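Local structure of iota-carrageenase (Alteromonas sp., 1H80) at residues V356-G361 and I429-N434; S268-S273 and Y362-K367; A9-A14 and N201-N206. The protein hydrolyses the 1,4-beta linkages inside iota-carrageenan, a sulfated galactan of red algal cell walls, with inversion of anomeric configuration. All coordinates share one frame; numbering follows the deposited sequence.

Interaction 1. Residues V356-G361 and I429-N434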
ATOM      1  N   VAL A 356     -18.825   1.290   3.755  1.00 18.00           N
ATOM      2  CA  VAL A 356     -17.705   1.195   4.676  1.00 17.51           C
ATOM      3  C   VAL A 356     -18.182   0.542   5.967  1.00 17.38           C
ATOM      4  O   VAL A 356     -19.195   0.944   6.537  1.00 17.64           O
ATOM      5  CB  VAL A 356     -17.142   2.597   4.999  1.00 17.48           C
ATOM      6  CG1 VAL A 356     -15.953   2.482   5.934  1.00 18.35           C
ATOM      7  CG2 VAL A 356     -16.740   3.305   3.709  1.00 17.86           C
ATOM      8  N   THR A 357     -17.464  -0.478   6.416  1.00 16.82           N
ATOM      9  CA  THR A 357     -17.824  -1.166   7.648  1.00 16.82           C
ATOM     10  C   THR A 357     -16.595  -1.306   8.530  1.00 16.21           C
ATOM     11  O   THR A 357     -15.582  -1.864   8.115  1.00 16.30           O
ATOM     12  CB  THR A 357     -18.394  -2.572   7.365  1.00 18.21           C
ATOM     13  OG1 THR A 357     -19.543  -2.460   6.518  1.00 20.73           O
ATOM     14  CG2 THR A 357     -18.799  -3.259   8.669  1.00 19.99           C
ATOM     15  N   ALA A 358     -16.688  -0.782   9.746  1.00 14.67           N
ATOM     16  CA  ALA A 358     -15.585  -0.869  10.688  1.00 14.33           C
ATOM     17  C   ALA A 358     -16.035  -1.668  11.899  1.00 14.24           C
ATOM     18  O   ALA A 358     -16.983  -1.291  12.579  1.00 14.54           O
ATOM     19  CB  ALA A 358     -15.141   0.525  11.118  1.00 14.96           C
ATOM     20  N   ARG A 359     -15.359  -2.782  12.151  1.00 14.38           N
ATOM     21  CA  ARG A 359     -15.684  -3.613  13.300  1.00 14.65           C
ATOM     22  C   ARG A 359     -14.661  -3.298  14.381  1.00 14.72           C
ATOM     23  O   ARG A 359     -13.454  -3.330  14.139  1.00 13.58           O
ATOM     24  CB  ARG A 359     -15.627  -5.098  12.933  1.00 16.08           C
ATOM     25  CG  ARG A 359     -15.940  -6.030  14.102  1.00 18.44           C
ATOM     26  CD  ARG A 359     -15.869  -7.492  13.680  1.00 21.63           C
ATOM     27  NE  ARG A 359     -16.997  -7.882  12.839  1.00 24.36           N
ATOM     28  CZ  ARG A 359     -18.192  -8.235  13.303  1.00 25.76           C
ATOM     29  NH1 ARG A 359     -18.422  -8.252  14.609  1.00 27.03           N
ATOM     30  NH2 ARG A 359     -19.161  -8.573  12.460  1.00 26.96           N
ATOM     31  N   PHE A 360     -15.159  -2.992  15.572  1.00 14.28           N
ATOM     32  CA  PHE A 360     -14.318  -2.644  16.709  1.00 15.71           C
ATOM     33  C   PHE A 360     -13.388  -3.774  17.139  1.00 15.35           C
ATOM     34  O   PHE A 360     -13.744  -4.949  17.069  1.00 16.15           O
ATOM     35  CB  PHE A 360     -15.209  -2.253  17.889  1.00 15.86           C
ATOM     36  CG  PHE A 360     -14.452  -1.809  19.104  1.00 16.13           C
ATOM     37  CD1 PHE A 360     -13.888  -0.540  19.166  1.00 16.92           C
ATOM     38  CD2 PHE A 360     -14.296  -2.666  20.186  1.00 17.17           C
ATOM     39  CE1 PHE A 360     -13.177  -0.128  20.294  1.00 17.17           C
ATOM     40  CE2 PHE A 360     -13.586  -2.265  21.315  1.00 17.31           C
ATOM     41  CZ  PHE A 360     -13.026  -0.994  21.368  1.00 16.74           C
ATOM     42  N   GLY A 361     -12.197  -3.396  17.590  1.00 15.35           N
ATOM     43  CA  GLY A 361     -11.220  -4.357  18.062  1.00 15.41           C
ATOM     44  C   GLY A 361     -10.277  -3.670  19.034  1.00 15.26           C
ATOM     45  O   GLY A 361     -10.265  -2.443  19.119  1.00 15.18           O
ATOM     46  N   ILE A 429     -19.503  -1.616  13.922  1.00 17.93           N
ATOM     47  CA  ILE A 429     -19.949  -2.812  14.617  1.00 17.84           C
ATOM     48  C   ILE A 429     -19.185  -2.990  15.925  1.00 17.84           C
ATOM     49  O   ILE A 429     -17.957  -2.946  15.949  1.00 16.81           O
ATOM     50  CB  ILE A 429     -19.731  -4.071  13.756  1.00 18.41           C
ATOM     51  CG1 ILE A 429     -20.529  -3.967  12.456  1.00 19.13           C
ATOM     52  CG2 ILE A 429     -20.146  -5.312  14.544  1.00 18.42           C
ATOM     53  CD1 ILE A 429     -20.322  -5.143  11.525  1.00 21.73           C
ATOM     54  N   ASN A 430     -19.933  -3.184  17.007  1.00 18.04           N
ATOM     55  CA  ASN A 430     -19.386  -3.405  18.341  1.00 19.18           C
ATOM     56  C   ASN A 430     -18.525  -2.302  18.943  1.00 18.06           C
ATOM     57  O   ASN A 430     -17.654  -2.577  19.769  1.00 18.19           O
ATOM     58  CB  ASN A 430     -18.617  -4.728  18.381  1.00 21.88           C
ATOM     59  CG  ASN A 430     -19.521  -5.932  18.176  1.00 25.25           C
ATOM     60  OD1 ASN A 430     -20.747  -5.806  18.159  1.00 27.24           O
ATOM     61  ND2 ASN A 430     -18.920  -7.108  18.028  1.00 27.14           N
ATOM     62  N   PHE A 431     -18.754  -1.060  18.539  1.00 17.68           N
ATOM     63  CA  PHE A 431     -17.992   0.040  19.110  1.00 17.78           C
ATOM     64  C   PHE A 431     -18.603   0.375  20.464  1.00 18.31           C
ATOM     65  O   PHE A 431     -19.817   0.268  20.649  1.00 19.11           O
ATOM     66  CB  PHE A 431     -18.041   1.268  18.200  1.00 17.47           C
ATOM     67  CG  PHE A 431     -16.923   1.322  17.197  1.00 17.97           C
ATOM     68  CD1 PHE A 431     -16.910   0.462  16.105  1.00 17.37           C
ATOM     69  CD2 PHE A 431     -15.880   2.231  17.350  1.00 17.86           C
ATOM     70  CE1 PHE A 431     -15.873   0.505  15.176  1.00 16.67           C
ATOM     71  CE2 PHE A 431     -14.837   2.285  16.425  1.00 17.88           C
ATOM     72  CZ  PHE A 431     -14.834   1.418  15.334  1.00 17.02           C
ATOM     73  N   PRO A 432     -17.767   0.764  21.435  1.00 18.74           N
ATOM     74  CA  PRO A 432     -18.283   1.104  22.764  1.00 19.06           C
ATOM     75  C   PRO A 432     -19.105   2.386  22.732  1.00 18.92           C
ATOM     76  O   PRO A 432     -19.021   3.172  21.788  1.00 18.84           O
ATOM     77  CB  PRO A 432     -17.016   1.245  23.598  1.00 19.14           C
ATOM     78  CG  PRO A 432     -16.020   1.757  22.605  1.00 19.55           C
ATOM     79  CD  PRO A 432     -16.301   0.903  21.388  1.00 19.21           C
ATOM     80  N   VAL A 433     -19.909   2.596  23.763  1.00 18.72           N
ATOM     81  CA  VAL A 433     -20.720   3.798  23.819  1.00 18.51           C
ATOM     82  C   VAL A 433     -19.800   5.017  23.824  1.00 17.38           C
ATOM     83  O   VAL A 433     -18.686   4.972  24.342  1.00 17.37           O
ATOM     84  CB  VAL A 433     -21.619   3.815  25.085  1.00 19.03           C
ATOM     85  CG1 VAL A 433     -20.765   3.868  26.344  1.00 21.10           C
ATOM     86  CG2 VAL A 433     -22.569   5.003  25.028  1.00 20.33           C
ATOM     87  N   ASN A 434     -20.273   6.100  23.221  1.00 16.56           N
ATOM     88  CA  ASN A 434     -19.527   7.341  23.144  1.00 15.91           C
ATOM     89  C   ASN A 434     -18.217   7.286  22.376  1.00 16.30           C
ATOM     90  O   ASN A 434     -17.290   8.048  22.650  1.00 17.71           O
ATOM     91  CB  ASN A 434     -19.312   7.906  24.545  1.00 16.52           C
ATOM     92  CG  ASN A 434     -20.562   8.553  25.080  1.00 16.42           C
ATOM     93  OD1 ASN A 434     -21.201   9.329  24.374  1.00 15.33           O
ATOM     94  ND2 ASN A 434     -20.925   8.242  26.322  1.00 17.04           N
TER
HETATM   95  O   HOH W   1     -15.787  -6.537  17.767  1.00 30.04           O

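Interaction 2. Residues S268-S273 and Y362-K367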
ATOM      1  N   SER A 268     -12.988  -3.111   7.874  1.00 14.81           N
ATOM      2  CA  SER A 268     -11.872  -3.180   8.793  1.00 15.19           C
ATOM      3  C   SER A 268     -12.276  -3.931  10.041  1.00 14.44           C
ATOM      4  O   SER A 268     -13.443  -3.924  10.428  1.00 14.77           O
ATOM      5  CB  SER A 268     -11.425  -1.769   9.177  1.00 15.56           C
ATOM      6  OG  SER A 268     -12.424  -1.069   9.888  1.00 17.92           O
ATOM      7  N   VAL A 269     -11.304  -4.598  10.651  1.00 13.93           N
ATOM      8  CA  VAL A 269     -11.531  -5.325  11.887  1.00 14.12           C
ATOM      9  C   VAL A 269     -10.376  -4.958  12.796  1.00 14.33           C
ATOM     10  O   VAL A 269      -9.221  -5.261  12.509  1.00 13.93           O
ATOM     11  CB  VAL A 269     -11.552  -6.850  11.680  1.00 14.46           C
ATOM     12  CG1 VAL A 269     -11.774  -7.544  13.021  1.00 17.03           C
ATOM     13  CG2 VAL A 269     -12.662  -7.227  10.704  1.00 15.63           C
ATOM     14  N   SER A 270     -10.697  -4.277  13.886  1.00 13.98           N
ATOM     15  CA  SER A 270      -9.687  -3.852  14.834  1.00 14.70           C
ATOM     16  C   SER A 270      -8.617  -2.956  14.186  1.00 14.14           C
ATOM     17  O   SER A 270      -7.431  -3.161  14.415  1.00 15.49           O
ATOM     18  CB  SER A 270      -9.029  -5.078  15.483  1.00 14.79           C
ATOM     19  OG  SER A 270      -8.176  -4.706  16.550  1.00 17.21           O
ATOM     20  N   CYS A 271      -9.026  -1.990  13.358  1.00 14.63           N
ATOM     21  CA  CYS A 271      -8.066  -1.043  12.759  1.00 14.66           C
ATOM     22  C   CYS A 271      -8.356   0.324  13.343  1.00 14.45           C
ATOM     23  O   CYS A 271      -9.395   0.529  13.985  1.00 14.14           O
ATOM     24  CB  CYS A 271      -8.176  -0.956  11.224  1.00 16.92           C
ATOM     25  SG  CYS A 271      -7.997  -2.598  10.485  1.00 17.96           S
ATOM     26  N   GLY A 272      -7.434   1.257  13.128  1.00 13.58           N
ATOM     27  CA  GLY A 272      -7.626   2.606  13.636  1.00 14.56           C
ATOM     28  C   GLY A 272      -8.957   3.112  13.115  1.00 14.36           C
ATOM     29  O   GLY A 272      -9.791   3.627  13.860  1.00 14.65           O
ATOM     30  N   SER A 273      -9.149   2.957  11.809  1.00 14.57           N
ATOM     31  CA  SER A 273     -10.389   3.340  11.150  1.00 14.16           C
ATOM     32  C   SER A 273     -10.411   2.548   9.851  1.00 14.72           C
ATOM     33  O   SER A 273      -9.414   1.924   9.491  1.00 14.63           O
ATOM     34  CB  SER A 273     -10.425   4.844  10.860  1.00 15.93           C
ATOM     35  OG  SER A 273      -9.451   5.219   9.903  1.00 17.10           O
ATOM     36  N   TYR A 362      -9.478  -4.449  19.757  1.00 15.77           N
ATOM     37  CA  TYR A 362      -8.540  -3.898  20.732  1.00 16.18           C
ATOM     38  C   TYR A 362      -7.091  -3.910  20.263  1.00 16.29           C
ATOM     39  O   TYR A 362      -6.194  -3.510  21.004  1.00 16.62           O
ATOM     40  CB  TYR A 362      -8.636  -4.687  22.043  1.00 16.91           C
ATOM     41  CG  TYR A 362      -9.948  -4.513  22.764  1.00 18.47           C
ATOM     42  CD1 TYR A 362     -10.209  -3.359  23.499  1.00 19.62           C
ATOM     43  CD2 TYR A 362     -10.943  -5.488  22.690  1.00 19.70           C
ATOM     44  CE1 TYR A 362     -11.429  -3.173  24.142  1.00 20.32           C
ATOM     45  CE2 TYR A 362     -12.170  -5.311  23.328  1.00 20.77           C
ATOM     46  CZ  TYR A 362     -12.404  -4.151  24.051  1.00 21.20           C
ATOM     47  OH  TYR A 362     -13.618  -3.964  24.671  1.00 22.51           O
ATOM     48  N   ASN A 363      -6.856  -4.358  19.034  1.00 16.46           N
ATOM     49  CA  ASN A 363      -5.491  -4.439  18.526  1.00 16.94           C
ATOM     50  C   ASN A 363      -5.210  -3.642  17.265  1.00 15.78           C
ATOM     51  O   ASN A 363      -4.519  -4.114  16.361  1.00 16.48           O
ATOM     52  CB  ASN A 363      -5.125  -5.904  18.305  1.00 18.53           C
ATOM     53  CG  ASN A 363      -5.185  -6.706  19.585  1.00 20.86           C
ATOM     54  OD1 ASN A 363      -4.462  -6.421  20.536  1.00 23.25           O
ATOM     55  ND2 ASN A 363      -6.058  -7.706  19.620  1.00 22.83           N
ATOM     56  N   ALA A 364      -5.739  -2.429  17.208  1.00 15.10           N
ATOM     57  CA  ALA A 364      -5.522  -1.568  16.057  1.00 14.76           C
ATOM     58  C   ALA A 364      -4.175  -0.856  16.155  1.00 15.59           C
ATOM     59  O   ALA A 364      -3.637  -0.681  17.248  1.00 15.71           O
ATOM     60  CB  ALA A 364      -6.635  -0.537  15.970  1.00 16.20           C
ATOM     61  N   ASP A 365      -3.618  -0.479  15.006  1.00 14.51           N
ATOM     62  CA  ASP A 365      -2.367   0.275  14.979  1.00 14.89           C
ATOM     63  C   ASP A 365      -2.835   1.710  15.177  1.00 15.10           C
ATOM     64  O   ASP A 365      -3.749   2.168  14.490  1.00 14.97           O
ATOM     65  CB  ASP A 365      -1.654   0.169  13.621  1.00 15.48           C
ATOM     66  CG  ASP A 365      -0.905  -1.139  13.439  0.40 15.52           C
ATOM     67  OD1 ASP A 365      -0.445  -1.721  14.444  0.40 16.38           O
ATOM     68  OD2 ASP A 365      -0.750  -1.574  12.276  0.40 15.73           O
ATOM     69  N   LEU A 366      -2.218   2.418  16.114  1.00 15.02           N
ATOM     70  CA  LEU A 366      -2.607   3.790  16.395  1.00 15.69           C
ATOM     71  C   LEU A 366      -1.412   4.723  16.385  1.00 15.43           C
ATOM     72  O   LEU A 366      -0.319   4.349  16.794  1.00 15.71           O
ATOM     73  CB  LEU A 366      -3.288   3.869  17.766  1.00 16.04           C
ATOM     74  CG  LEU A 366      -4.536   3.007  17.956  1.00 16.68           C
ATOM     75  CD1 LEU A 366      -4.954   3.001  19.424  1.00 17.59           C
ATOM     76  CD2 LEU A 366      -5.656   3.543  17.077  1.00 16.77           C
ATOM     77  N   LYS A 367      -1.631   5.944  15.914  1.00 15.67           N
ATOM     78  CA  LYS A 367      -0.578   6.945  15.886  1.00 16.59           C
ATOM     79  C   LYS A 367      -0.712   7.768  17.158  1.00 16.56           C
ATOM     80  O   LYS A 367      -1.810   7.923  17.697  1.00 16.81           O
ATOM     81  CB  LYS A 367      -0.724   7.846  14.661  1.00 17.55           C
ATOM     82  CG  LYS A 367      -0.593   7.107  13.337  1.00 18.39           C
ATOM     83  CD  LYS A 367       0.767   6.425  13.192  1.00 21.01           C
ATOM     84  CE  LYS A 367       1.897   7.440  13.114  1.00 22.52           C
ATOM     85  NZ  LYS A 367       3.226   6.797  12.892  1.00 24.22           N
TER

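Interaction 3. Residues A9-A14 and N201-N206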
ATOM      1  N   ALA A   9     -12.065  -5.806 -18.489  1.00 14.59           N
ATOM      2  CA  ALA A   9     -11.404  -5.483 -19.749  1.00 15.34           C
ATOM      3  C   ALA A   9     -11.112  -3.994 -19.915  1.00 15.05           C
ATOM      4  O   ALA A   9     -10.403  -3.595 -20.839  1.00 16.00           O
ATOM      5  CB  ALA A   9     -12.237  -5.990 -20.925  1.00 15.99           C
ATOM      6  N   ASP A  10     -11.672  -3.166 -19.039  1.00 13.84           N
ATOM      7  CA  ASP A  10     -11.403  -1.736 -19.103  1.00 14.57           C
ATOM      8  C   ASP A  10      -9.999  -1.489 -18.559  1.00 13.19           C
ATOM      9  O   ASP A  10      -9.405  -0.435 -18.795  1.00 13.99           O
ATOM     10  CB  ASP A  10     -12.392  -0.944 -18.245  1.00 16.43           C
ATOM     11  CG  ASP A  10     -13.801  -0.951 -18.799  1.00 19.08           C
ATOM     12  OD1 ASP A  10     -13.961  -1.080 -20.031  1.00 20.87           O
ATOM     13  OD2 ASP A  10     -14.751  -0.801 -17.996  1.00 19.91           O
ATOM     14  N   PHE A  11      -9.469  -2.475 -17.839  1.00 12.61           N
ATOM     15  CA  PHE A  11      -8.156  -2.348 -17.221  1.00 11.79           C
ATOM     16  C   PHE A  11      -7.107  -3.275 -17.805  1.00 12.53           C
ATOM     17  O   PHE A  11      -5.988  -2.861 -18.097  1.00 13.39           O
ATOM     18  CB  PHE A  11      -8.262  -2.638 -15.723  1.00 11.90           C
ATOM     19  CG  PHE A  11      -9.266  -1.787 -15.013  1.00 12.67           C
ATOM     20  CD1 PHE A  11      -8.930  -0.510 -14.579  1.00 13.58           C
ATOM     21  CD2 PHE A  11     -10.554  -2.257 -14.790  1.00 13.42           C
ATOM     22  CE1 PHE A  11      -9.862   0.290 -13.930  1.00 13.47           C
ATOM     23  CE2 PHE A  11     -11.498  -1.463 -14.141  1.00 14.57           C
ATOM     24  CZ  PHE A  11     -11.151  -0.185 -13.710  1.00 13.41           C
ATOM     25  N   TYR A  12      -7.475  -4.537 -17.966  1.00 12.22           N
ATOM     26  CA  TYR A  12      -6.544  -5.535 -18.466  1.00 12.70           C
ATOM     27  C   TYR A  12      -7.142  -6.378 -19.578  1.00 12.32           C
ATOM     28  O   TYR A  12      -8.282  -6.827 -19.481  1.00 13.57           O
ATOM     29  CB  TYR A  12      -6.123  -6.448 -17.316  1.00 12.85           C
ATOM     30  CG  TYR A  12      -5.239  -7.595 -17.738  1.00 12.31           C
ATOM     31  CD1 TYR A  12      -3.936  -7.372 -18.166  1.00 12.29           C
ATOM     32  CD2 TYR A  12      -5.720  -8.905 -17.736  1.00 11.83           C
ATOM     33  CE1 TYR A  12      -3.127  -8.420 -18.587  1.00 11.92           C
ATOM     34  CE2 TYR A  12      -4.920  -9.961 -18.152  1.00 11.64           C
ATOM     35  CZ  TYR A  12      -3.626  -9.712 -18.578  1.00 12.71           C
ATOM     36  OH  TYR A  12      -2.831 -10.750 -18.998  1.00 13.73           O
ATOM     37  N   VAL A  13      -6.358  -6.586 -20.628  1.00 11.58           N
ATOM     38  CA  VAL A  13      -6.783  -7.400 -21.758  1.00 12.67           C
ATOM     39  C   VAL A  13      -5.796  -8.549 -21.876  1.00 12.41           C
ATOM     40  O   VAL A  13      -4.612  -8.345 -22.153  1.00 13.19           O
ATOM     41  CB  VAL A  13      -6.785  -6.590 -23.065  1.00 13.71           C
ATOM     42  CG1 VAL A  13      -7.157  -7.496 -24.237  1.00 15.06           C
ATOM     43  CG2 VAL A  13      -7.769  -5.442 -22.949  1.00 14.99           C
ATOM     44  N   ALA A  14      -6.291  -9.759 -21.647  1.00 12.67           N
ATOM     45  CA  ALA A  14      -5.458 -10.949 -21.711  1.00 12.83           C
ATOM     46  C   ALA A  14      -5.106 -11.321 -23.144  1.00 13.29           C
ATOM     47  O   ALA A  14      -5.808 -10.953 -24.085  1.00 13.21           O
ATOM     48  CB  ALA A  14      -6.178 -12.113 -21.044  1.00 13.34           C
ATOM     49  N   ASN A 201      -5.664   4.444 -14.368  1.00 12.91           N
ATOM     50  CA  ASN A 201      -6.569   3.358 -14.706  1.00 12.24           C
ATOM     51  C   ASN A 201      -6.138   2.005 -14.150  1.00 11.84           C
ATOM     52  O   ASN A 201      -5.844   1.069 -14.897  1.00 11.48           O
ATOM     53  CB  ASN A 201      -6.718   3.271 -16.224  1.00 13.55           C
ATOM     54  CG  ASN A 201      -7.916   2.459 -16.639  1.00 14.45           C
ATOM     55  OD1 ASN A 201      -9.003   2.618 -16.083  1.00 15.21           O
ATOM     56  ND2 ASN A 201      -7.736   1.592 -17.630  1.00 14.53           N
ATOM     57  N   ILE A 202      -6.105   1.917 -12.829  1.00 11.58           N
ATOM     58  CA  ILE A 202      -5.739   0.681 -12.156  1.00 11.64           C
ATOM     59  C   ILE A 202      -6.923   0.247 -11.306  1.00 11.83           C
ATOM     60  O   ILE A 202      -7.618   1.083 -10.720  1.00 12.01           O
ATOM     61  CB  ILE A 202      -4.524   0.875 -11.218  1.00 11.46           C
ATOM     62  CG1 ILE A 202      -3.350   1.495 -11.984  1.00 13.35           C
ATOM     63  CG2 ILE A 202      -4.134  -0.459 -10.591  1.00 12.38           C
ATOM     64  CD1 ILE A 202      -2.823   0.648 -13.127  1.00 13.60           C
ATOM     65  N   LEU A 203      -7.170  -1.056 -11.269  1.00 11.11           N
ATOM     66  CA  LEU A 203      -8.240  -1.613 -10.459  1.00 11.23           C
ATOM     67  C   LEU A 203      -7.590  -2.424  -9.349  1.00 11.03           C
ATOM     68  O   LEU A 203      -6.786  -3.315  -9.619  1.00 11.77           O
ATOM     69  CB  LEU A 203      -9.149  -2.523 -11.295  1.00 11.40           C
ATOM     70  CG  LEU A 203     -10.125  -3.385 -10.480  1.00 11.63           C
ATOM     71  CD1 LEU A 203     -11.097  -2.499  -9.714  1.00 11.81           C
ATOM     72  CD2 LEU A 203     -10.881  -4.321 -11.411  1.00 13.31           C
ATOM     73  N   PHE A 204      -7.913  -2.079  -8.105  1.00 11.15           N
ATOM     74  CA  PHE A 204      -7.404  -2.778  -6.922  1.00 11.06           C
ATOM     75  C   PHE A 204      -8.614  -3.519  -6.374  1.00 11.10           C
ATOM     76  O   PHE A 204      -9.641  -2.906  -6.078  1.00 12.56           O
ATOM     77  CB  PHE A 204      -6.894  -1.774  -5.888  1.00 11.21           C
ATOM     78  CG  PHE A 204      -5.680  -1.016  -6.333  1.00 10.69           C
ATOM     79  CD1 PHE A 204      -4.420  -1.600  -6.263  1.00 11.91           C
ATOM     80  CD2 PHE A 204      -5.793   0.276  -6.830  1.00 11.86           C
ATOM     81  CE1 PHE A 204      -3.287  -0.908  -6.679  1.00 11.95           C
ATOM     82  CE2 PHE A 204      -4.663   0.982  -7.252  1.00 11.76           C
ATOM     83  CZ  PHE A 204      -3.408   0.387  -7.176  1.00 12.62           C
ATOM     84  N   ARG A 205      -8.510  -4.832  -6.231  1.00 11.85           N
ATOM     85  CA  ARG A 205      -9.663  -5.597  -5.773  1.00 12.13           C
ATOM     86  C   ARG A 205      -9.327  -6.775  -4.870  1.00 12.50           C
ATOM     87  O   ARG A 205      -8.365  -7.496  -5.107  1.00 12.43           O
ATOM     88  CB  ARG A 205     -10.437  -6.080  -7.005  1.00 14.48           C
ATOM     89  CG  ARG A 205     -11.658  -6.944  -6.738  1.00 16.99           C
ATOM     90  CD  ARG A 205     -12.417  -7.189  -8.048  1.00 19.15           C
ATOM     91  NE  ARG A 205     -11.598  -7.864  -9.054  1.00 19.75           N
ATOM     92  CZ  ARG A 205     -11.880  -7.890 -10.355  1.00 20.20           C
ATOM     93  NH1 ARG A 205     -12.959  -7.272 -10.815  1.00 21.11           N
ATOM     94  NH2 ARG A 205     -11.091  -8.540 -11.197  1.00 20.30           N
ATOM     95  N   ASN A 206     -10.141  -6.957  -3.834  1.00 12.13           N
ATOM     96  CA  ASN A 206      -9.968  -8.053  -2.890  1.00 13.00           C
ATOM     97  C   ASN A 206      -8.556  -8.067  -2.329  1.00 12.85           C
ATOM     98  O   ASN A 206      -7.781  -8.998  -2.558  1.00 12.72           O
ATOM     99  CB  ASN A 206     -10.274  -9.388  -3.571  1.00 14.06           C
ATOM    100  CG  ASN A 206     -10.444 -10.518  -2.577  1.00 16.29           C
ATOM    101  OD1 ASN A 206     -10.191 -10.354  -1.383  1.00 17.68           O
ATOM    102  ND2 ASN A 206     -10.873 -11.677  -3.066  1.00 18.78           N
TER

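Interaction 1. Residues V356-G361 and I429-N434
Where strand 351-359 ends, its last residue Arg359 pairs in parallel with Ile429, their CA atoms 4.5 Å apart, and two backbone bonds close the pairing: Ile429 N to Ala358 O at 2.9 Å and, almost straight at 178°, Phe360 N to Ile429 O at 2.8 Å. On the face that carries Arg359 and Ile429, the arginine chain runs out with CG anti to the backbone N (chi1 179°) and then bends at chi3, which brings one face of the guanidinium over Ile429. The methyl CG2 of Ile429 sits under that face, 3.4 Å from Arg359 NH1, while CD1 reaches Thr357 CG2. Asn430 lies alongside the arginine and pointing the same way, its amide plane steeply inclined to the guanidinium; its ND2 donates to a water that in turn donates to Phe360 O.

Beyond the strand ends the contact becomes aromatic. The edge of Phe360 meets the face of Phe431 in a T-shaped pair, centroids 5.3 Å apart and planes at 63°, and Phe360 CB lies over the same Phe431 ring in a CH-pi contact. Pro432 packs over a face of the Phe360 ring, its CD 3.6 Å from the centroid in a second CH-pi contact. Parallel pairing of strands from consecutive coils, here 351-359 with 421-429, is the hallmark of the right-handed parallel beta-helix, the fold of this enzyme.

Interaction 2. Residues S268-S273 and Y362-K367
Asn363 N donates to Ser270 OG across 2.8 Å, with an angle of 141° at the hydrogen. The serine reaches this amide because OG stands anti to its own backbone N (chi1 -172°), which carries the hydroxyl across to the chain just past Tyr362. The bond is moderately bent, and OG also lies 3.7 Å from Asn363 CB, so it rests against the start of that side chain as well as its backbone. The far end of Asn363 is occupied elsewhere: OD1 accepts from Arg461.

One residue on, Ala364 is pressed against the turn formed by Ser270, Cys271 and Gly272. Its CA makes a strongly bent, at most weak, CA-H...O contact with Ser270 O at 3.0 Å, and its methyl CB lies 3.3 Å from Cys271 C and 3.5 Å from Gly272 N, against the peptide that joins those two residues. Gly272 CA is approached by one branch of Leu366, CD2, at 4.1 Å. The CB of Cys271 points away from the 362-367 chain, and its sulfur is bonded to Cys242 in a disulfide; Cys271 O accepts from Ser403.

The contact is buried, yet a single conventional hydrogen bond spans the two segments. The fit thus depends on one hydroxyl accepting a backbone N-H and otherwise on close packing of a methyl against a peptide, in a turn that the Cys271-Cys242 disulfide ties to the neighbouring coil.

Interaction 3. Residues A9-A14 and N201-N206
Asn201, at a corner of the parallel beta-helix, reaches out to the N-terminal arm of the chain and donates from ND2 to Asp10 O at 2.9 Å. The hydrogen angle is 158°, and the acceptor lies in the plane of the asparagine amide, although the donor is somewhat tilted from the carbonyl plane of Asp10. With CG anti to its backbone N (chi1 -163°), the side chain swings toward the arm. Its two polar atoms have other partners too: ND2 also bonds Asn176 OD1 in the preceding coil, and OD1 is hydrogen-bonded to a glycerol, probably from the crystallisation liquor. That same OD1 comes within 3.3 Å of Phe11 CE1, the ring and the amide only gently inclined to each other.

Next comes Ile202, whose side chain starts away from the arm and packs on Ile235 of the next coil. Here the Phe11 ring meets only backbone, with CD1 3.9 Å from Ile202 C.

Leu203 turns back to the arm and supplies the main apolar surface. Farther along, Arg205 makes no contact with 9-14, but its guanidinium forms salt bridges to Glu180 and to Asp8, just before the arm segment, so the chain leading into the contact is held by charge as well.

The Phe11 ring lies with one face on Leu203 and also meets Ile178 of strand 177-185; Tyr6 pairs with it edge-to-face. At the heart of the packing, Leu203 CB stands 3.6 Å from the Phe11 ring centroid, only 3° off the ring normal.

How the interactions relate
Strands 261-269, 351-359 and 421-429 are successive parallel neighbours; interaction 1 joins the last two, and interaction 2, its centre 10 Å away, involves the turn after the first. Arg359 N to Ser268 O, at 2.8 Å, is a probable hydrogen bond between them. Their segments alternate along the chain: the chain leaves strand 351-359 and within a few residues folds back on the turn after strand 261-269. Interaction 3 lies well away, its centre 32 Å from interaction 1 and 29 Å from interaction 2, and closes before either opens. Together they join neighbouring coils by strand pairing and turn packing, and the N-terminal arm to strand 202-210 on an earlier coil of the beta-helix.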